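PDB 3GKX: putative ArsC family related protein from Bacteroides fragilis, which is of unknown function but, as a member of the ArsC family with a thioredoxin-like fold, may be related to the arsenate reductases. Local coordinates for residues L7-P12 and K47-L52; K69-S74 and G93-R98. All blocks are in the same frame, centred on the assembly; numbering follows the deposited sequence.

Interaction 1: residues L7-P12 and K47-L52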
loop_
_atom_site.group_PDB
_atom_site.type_symbol
_atom_site.label_atom_id
_atom_site.label_comp_id
_atom_site.label_asym_id
_atom_site.label_seq_id
_atom_site.Cartn_x
_atom_site.Cartn_y
_atom_site.Cartn_z
ATOM N N LEU B 7 -6.873 -8.212 -16.611
ATOM C CA LEU B 7 -8.203 -8.527 -16.127
ATOM C C LEU B 7 -8.833 -7.264 -15.563
ATOM O O LEU B 7 -8.269 -6.633 -14.673
ATOM C CB LEU B 7 -8.153 -9.689 -15.126
ATOM C CG LEU B 7 -9.459 -10.206 -14.513
ATOM C CD1 LEU B 7 -10.303 -11.044 -15.558
ATOM C CD2 LEU B 7 -9.151 -11.034 -13.294
ATOM N N PHE B 8 -9.972 -6.882 -16.152
ATOM C CA PHE B 8 -10.785 -5.714 -15.794
ATOM C C PHE B 8 -12.058 -6.087 -15.007
ATOM O O PHE B 8 -13.030 -6.624 -15.574
ATOM C CB PHE B 8 -11.228 -5.049 -17.087
ATOM C CG PHE B 8 -12.034 -3.801 -16.894
ATOM C CD1 PHE B 8 -13.255 -3.637 -17.559
ATOM C CD2 PHE B 8 -11.571 -2.775 -16.080
ATOM C CE1 PHE B 8 -13.999 -2.449 -17.431
ATOM C CE2 PHE B 8 -12.326 -1.576 -15.920
ATOM C CZ PHE B 8 -13.541 -1.414 -16.602
ATOM N N LEU B 9 -12.054 -5.802 -13.708
ATOM C CA LEU B 9 -13.179 -6.114 -12.874
ATOM C C LEU B 9 -13.981 -4.850 -12.569
ATOM O O LEU B 9 -13.462 -3.852 -12.022
ATOM C CB LEU B 9 -12.716 -6.789 -11.592
ATOM C CG LEU B 9 -12.104 -8.187 -11.651
ATOM C CD1 LEU B 9 -10.549 -8.100 -11.718
ATOM C CD2 LEU B 9 -12.567 -8.988 -10.423
ATOM N N GLN B 10 -15.260 -4.892 -12.913
ATOM C CA GLN B 10 -16.086 -3.685 -12.848
ATOM C C GLN B 10 -17.544 -3.982 -12.519
ATOM O O GLN B 10 -17.981 -5.126 -12.596
ATOM C CB GLN B 10 -16.005 -2.915 -14.181
ATOM C CG GLN B 10 -16.571 -3.697 -15.365
ATOM C CD GLN B 10 -17.410 -2.829 -16.275
ATOM O OE1 GLN B 10 -17.662 -1.647 -15.980
ATOM N NE2 GLN B 10 -17.872 -3.411 -17.382
ATOM N N TYR B 11 -18.266 -2.921 -12.151
ATOM C CA TYR B 11 -19.719 -2.916 -12.013
ATOM C C TYR B 11 -20.267 -1.906 -13.033
ATOM O O TYR B 11 -20.058 -0.696 -12.871
ATOM C CB TYR B 11 -20.147 -2.565 -10.571
ATOM C CG TYR B 11 -21.648 -2.554 -10.358
ATOM C CD1 TYR B 11 -22.373 -3.746 -10.300
ATOM C CD2 TYR B 11 -22.350 -1.346 -10.236
ATOM C CE1 TYR B 11 -23.769 -3.738 -10.116
ATOM C CE2 TYR B 11 -23.750 -1.324 -10.048
ATOM C CZ TYR B 11 -24.443 -2.524 -9.984
ATOM O OH TYR B 11 -25.803 -2.524 -9.798
ATOM N N PRO B 12 -20.954 -2.408 -14.091
ATOM C CA PRO B 12 -21.292 -1.626 -15.295
ATOM C C PRO B 12 -22.127 -0.356 -15.038
ATOM O O PRO B 12 -21.962 0.626 -15.774
ATOM C CB PRO B 12 -22.089 -2.620 -16.159
ATOM C CG PRO B 12 -21.754 -3.947 -15.658
ATOM C CD PRO B 12 -21.539 -3.759 -14.163
ATOM N N LYS B 47 -5.714 -12.353 -1.859
ATOM C CA LYS B 47 -4.434 -12.546 -1.195
ATOM C C LYS B 47 -3.258 -12.411 -2.151
ATOM O O LYS B 47 -2.162 -12.145 -1.719
ATOM C CB LYS B 47 -4.391 -13.892 -0.459
ATOM C CG LYS B 47 -4.889 -13.830 0.996
ATOM C CD LYS B 47 -4.630 -15.161 1.737
ATOM C CE LYS B 47 -5.049 -15.062 3.227
ATOM N NZ LYS B 47 -5.492 -16.356 3.846
ATOM N N ALA B 48 -3.478 -12.610 -3.441
ATOM C CA ALA B 48 -2.444 -12.320 -4.464
ATOM C C ALA B 48 -2.554 -10.872 -4.973
ATOM O O ALA B 48 -1.542 -10.194 -5.198
ATOM C CB ALA B 48 -2.554 -13.309 -5.632
ATOM N N TRP B 49 -3.781 -10.387 -5.147
ATOM C CA TRP B 49 -3.955 -9.045 -5.748
ATOM C C TRP B 49 -3.542 -7.899 -4.840
ATOM O O TRP B 49 -3.021 -6.911 -5.327
ATOM C CB TRP B 49 -5.369 -8.810 -6.253
ATOM C CG TRP B 49 -5.753 -9.794 -7.294
ATOM C CD1 TRP B 49 -4.912 -10.585 -8.012
ATOM C CD2 TRP B 49 -7.089 -10.079 -7.773
ATOM N NE1 TRP B 49 -5.640 -11.370 -8.881
ATOM C CE2 TRP B 49 -6.972 -11.076 -8.755
ATOM C CE3 TRP B 49 -8.362 -9.616 -7.434
ATOM C CZ2 TRP B 49 -8.077 -11.623 -9.401
ATOM C CZ3 TRP B 49 -9.460 -10.148 -8.091
ATOM C CH2 TRP B 49 -9.309 -11.140 -9.060
ATOM N N ILE B 50 -3.745 -8.029 -3.529
ATOM C CA ILE B 50 -3.513 -6.888 -2.654
ATOM C C ILE B 50 -2.024 -6.530 -2.560
ATOM O O ILE B 50 -1.677 -5.353 -2.721
ATOM C CB ILE B 50 -4.147 -7.105 -1.261
ATOM C CG1 ILE B 50 -5.656 -7.038 -1.369
ATOM C CG2 ILE B 50 -3.595 -6.083 -0.230
ATOM C CD1 ILE B 50 -6.373 -7.596 -0.131
ATOM N N PRO B 51 -1.147 -7.530 -2.270
ATOM C CA PRO B 51 0.293 -7.273 -2.256
ATOM C C PRO B 51 0.817 -6.716 -3.575
ATOM O O PRO B 51 1.638 -5.829 -3.545
ATOM C CB PRO B 51 0.933 -8.645 -1.959
ATOM C CG PRO B 51 -0.169 -9.583 -1.752
ATOM C CD PRO B 51 -1.479 -8.855 -1.719
ATOM N N LEU B 52 0.304 -7.195 -4.704
ATOM C CA LEU B 52 0.712 -6.685 -6.037
ATOM C C LEU B 52 0.327 -5.250 -6.215
ATOM O O LEU B 52 1.019 -4.511 -6.898
ATOM C CB LEU B 52 0.043 -7.505 -7.145
ATOM C CG LEU B 52 0.648 -7.656 -8.532
ATOM C CD1 LEU B 52 2.166 -7.827 -8.488
ATOM C CD2 LEU B 52 -0.022 -8.887 -9.158
#
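Leu7 and Leu9 meet Trp49 where strand 7-10, an inner strand of a four-stranded mixed sheet of thioredoxin type, packs against helix 43-53. Leu7 comes first along the strand. With CG anti to the backbone N (chi1 -179°), its side chain extends at about a right angle to that of Trp49, and CD2 comes obliquely to the six-membered ring, 4.1 Å from Trp49 CZ2. Phe8 turns to the other face, where its ring packs on Ala20, Lys21 and Leu24 of helix 15-26. This alternation lets a single strand serve two layers, and branched aliphatic residues on one side suit it to a broad aromatic partner. Leu9 returns to the face of Leu7, and its side chain and that of Trp49 approach from opposite directions. Gln10, on the far face again, rests against Cys17, and beyond it the chain leaves the strand at Tyr11 and Pro12.

Trp49 is the sole residue of 47-52 to touch the strand segment. No hydrogen bond joins the segments, so the contact is purely apolar, and a long flat side chain is well suited to bridging backbones that stay 11.2 Å apart even between Leu7 CA and Trp49 CA. Val102 of the adjoining strand packs on all three side chains. At its outer end the six-membered ring receives Leu9 CD2 between two carbons, 4.1 Å from both Trp49 CZ3 and CH2.

Interaction 2: residues K69-S74 and G93-R98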
loop_
_atom_site.group_PDB
_atom_site.type_symbol
_atom_site.label_atom_id
_atom_site.label_comp_id
_atom_site.label_asym_id
_atom_site.label_seq_id
_atom_site.Cartn_x
_atom_site.Cartn_y
_atom_site.Cartn_z
ATOM N N LYS B 69 -21.923 0.879 4.107
ATOM C CA LYS B 69 -22.610 1.838 4.977
ATOM C C LYS B 69 -23.331 1.114 6.118
ATOM O O LYS B 69 -23.076 1.383 7.293
ATOM C CB LYS B 69 -23.606 2.646 4.129
ATOM C CG LYS B 69 -24.074 3.974 4.682
ATOM C CD LYS B 69 -25.470 4.279 4.115
ATOM C CE LYS B 69 -25.660 5.744 3.792
ATOM N NZ LYS B 69 -26.468 6.417 4.862
ATOM N N GLU B 70 -24.195 0.166 5.763
ATOM C CA GLU B 70 -25.049 -0.515 6.731
ATOM C C GLU B 70 -24.361 -1.604 7.570
ATOM O O GLU B 70 -24.964 -2.114 8.517
ATOM C CB GLU B 70 -26.314 -1.034 6.042
ATOM C CG GLU B 70 -27.380 0.043 5.865
ATOM C CD GLU B 70 -27.946 0.065 4.466
ATOM O OE1 GLU B 70 -27.372 -0.619 3.592
ATOM O OE2 GLU B 70 -28.955 0.764 4.237
ATOM N N LEU B 71 -23.121 -1.959 7.223
ATOM C CA LEU B 71 -22.270 -2.793 8.078
ATOM C C LEU B 71 -21.291 -1.941 8.907
ATOM O O LEU B 71 -20.402 -2.472 9.593
ATOM C CB LEU B 71 -21.463 -3.789 7.247
ATOM C CG LEU B 71 -22.055 -4.922 6.414
ATOM C CD1 LEU B 71 -20.876 -5.596 5.726
ATOM C CD2 LEU B 71 -22.812 -5.918 7.262
ATOM N N LYS B 72 -21.424 -0.620 8.812
ATOM C CA LYS B 72 -20.618 0.312 9.600
ATOM C C LYS B 72 -19.136 -0.002 9.495
ATOM O O LYS B 72 -18.411 0.037 10.493
ATOM C CB LYS B 72 -21.061 0.335 11.079
ATOM C CG LYS B 72 -22.538 0.633 11.312
ATOM C CD LYS B 72 -22.728 1.381 12.626
ATOM C CE LYS B 72 -24.202 1.550 12.981
ATOM N NZ LYS B 72 -24.960 2.280 11.932
ATOM N N LEU B 73 -18.679 -0.304 8.283
ATOM C CA LEU B 73 -17.263 -0.642 8.064
ATOM C C LEU B 73 -16.306 0.545 8.233
ATOM O O LEU B 73 -15.142 0.349 8.564
ATOM C CB LEU B 73 -17.048 -1.364 6.740
ATOM C CG LEU B 73 -17.788 -2.676 6.454
ATOM C CD1 LEU B 73 -17.098 -3.424 5.310
ATOM C CD2 LEU B 73 -17.902 -3.573 7.680
ATOM N N SER B 74 -16.812 1.760 8.015
ATOM C CA SER B 74 -16.177 3.009 8.468
ATOM C C SER B 74 -15.532 2.912 9.871
ATOM O O SER B 74 -14.392 3.347 10.101
ATOM C CB SER B 74 -17.219 4.105 8.502
ATOM N N GLY B 93 -19.159 -8.956 -3.374
ATOM C CA GLY B 93 -18.473 -8.128 -4.393
ATOM C C GLY B 93 -18.831 -6.649 -4.346
ATOM O O GLY B 93 -18.048 -5.803 -4.794
ATOM N N LYS B 94 -19.996 -6.330 -3.782
ATOM C CA LYS B 94 -20.407 -4.942 -3.576
ATOM C C LYS B 94 -19.473 -4.223 -2.601
ATOM O O LYS B 94 -19.285 -3.002 -2.689
ATOM C CB LYS B 94 -21.850 -4.881 -3.084
ATOM C CG LYS B 94 -22.838 -5.452 -4.104
ATOM C CD LYS B 94 -24.266 -5.542 -3.566
ATOM C CE LYS B 94 -25.126 -6.369 -4.529
ATOM N NZ LYS B 94 -26.571 -5.986 -4.559
ATOM N N LEU B 95 -18.867 -4.998 -1.699
ATOM C CA LEU B 95 -17.869 -4.508 -0.771
ATOM C C LEU B 95 -16.481 -4.176 -1.406
ATOM O O LEU B 95 -15.689 -3.464 -0.790
ATOM C CB LEU B 95 -17.714 -5.498 0.383
ATOM C CG LEU B 95 -18.717 -5.436 1.535
ATOM C CD1 LEU B 95 -18.468 -6.595 2.445
ATOM C CD2 LEU B 95 -18.606 -4.142 2.315
ATOM N N VAL B 96 -16.198 -4.660 -2.618
ATOM C CA VAL B 96 -14.864 -4.447 -3.237
ATOM C C VAL B 96 -14.802 -3.143 -4.050
ATOM O O VAL B 96 -15.676 -2.882 -4.864
ATOM C CB VAL B 96 -14.448 -5.634 -4.148
ATOM C CG1 VAL B 96 -13.016 -5.517 -4.533
ATOM C CG2 VAL B 96 -14.693 -6.972 -3.432
ATOM N N LYS B 97 -13.771 -2.326 -3.824
ATOM C CA LYS B 97 -13.505 -1.178 -4.693
ATOM C C LYS B 97 -13.524 -1.578 -6.183
ATOM O O LYS B 97 -13.051 -2.665 -6.552
ATOM C CB LYS B 97 -12.151 -0.575 -4.337
ATOM C CG LYS B 97 -11.830 0.728 -5.055
ATOM C CD LYS B 97 -12.440 1.912 -4.317
ATOM C CE LYS B 97 -11.872 3.222 -4.834
ATOM N NZ LYS B 97 -12.573 3.710 -6.055
ATOM N N ARG B 98 -14.047 -0.691 -7.023
ATOM C CA ARG B 98 -14.106 -0.919 -8.467
ATOM C C ARG B 98 -13.899 0.384 -9.234
ATOM O O ARG B 98 -14.219 1.452 -8.731
ATOM C CB ARG B 98 -15.445 -1.545 -8.855
ATOM C CG ARG B 98 -16.585 -0.580 -8.733
ATOM C CD ARG B 98 -17.815 -1.248 -8.226
ATOM N NE ARG B 98 -18.897 -0.276 -8.139
ATOM C CZ ARG B 98 -19.958 -0.403 -7.354
ATOM N NH1 ARG B 98 -20.083 -1.468 -6.585
ATOM N NH2 ARG B 98 -20.894 0.533 -7.355
#
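Leu95 reaches across to Leu71 and Leu73 as the one residue of 93-98 that meets the other segment. Its CB points toward them but touches neither, and serves to carry the fork outward. CG comes next, still 4.6 Å from Leu73 CD1, and there the side chain divides, each methyl finding a different leucine. CD1, which continues the chain away from CA (chi2 173°), approaches Leu71 CD1 at 4.2 Å, an ordinary methyl contact near the surface. CD2 branches toward Leu73 and comes 3.4 Å from Leu73 CD1. That is tighter than normal for two carbons, so the exact placing of these methyls is doubtful, although the pairing itself is clear. Both leucines cross Leu95 at about a right angle.

The two leucines flank the turn between helices 66-70 and 73-76, within the helical region that, as in ArsC proteins, is inserted between strands of the thioredoxin-like fold. Lys72 makes the turn: its positive phi of 51° closes helix 66-70 with a Schellman motif, including a bond of 3.0 Å from Lys72 N to Lys69 O, and the same residue is the N-cap of helix 73-76. The turn puts Leu71 and Leu73 on the side of Leu95, while the CB of Lys72 between them points the other way, as befits a charged residue.

On the other segment a 3-10 turn, with Val96 N bonded to Gly93 O at 3.1 Å, presents Leu95. Leucine suits this buried place because its two methyls can serve two neighbours, and Val67 and Leu88 pack around it as well. Leu73 also lies on Leu88, as well as on Phe61 and Tyr68.

Overall arrangement
Interaction 1 lies deep, its centre about 4 Å from that of the chain, whereas interaction 2 sits about 12 Å out and includes an exposed leucine. Both are apolar and bury similar areas, but they join different elements. The first seats a helix on the sheet through an aromatic ring; the second ties a helix-to-helix turn to the loop that leads into strand 100-102, using aliphatic methyls alone. Their centres are about 16 Å apart, yet in the conformer given Tyr11 CB lies 3.6 Å from Arg98 CD. That arginine also packs on Cys14, so the loop after strand 7-10 and the C-terminal end of 93-98 converge beside a possible thioredoxin-type CxxC site.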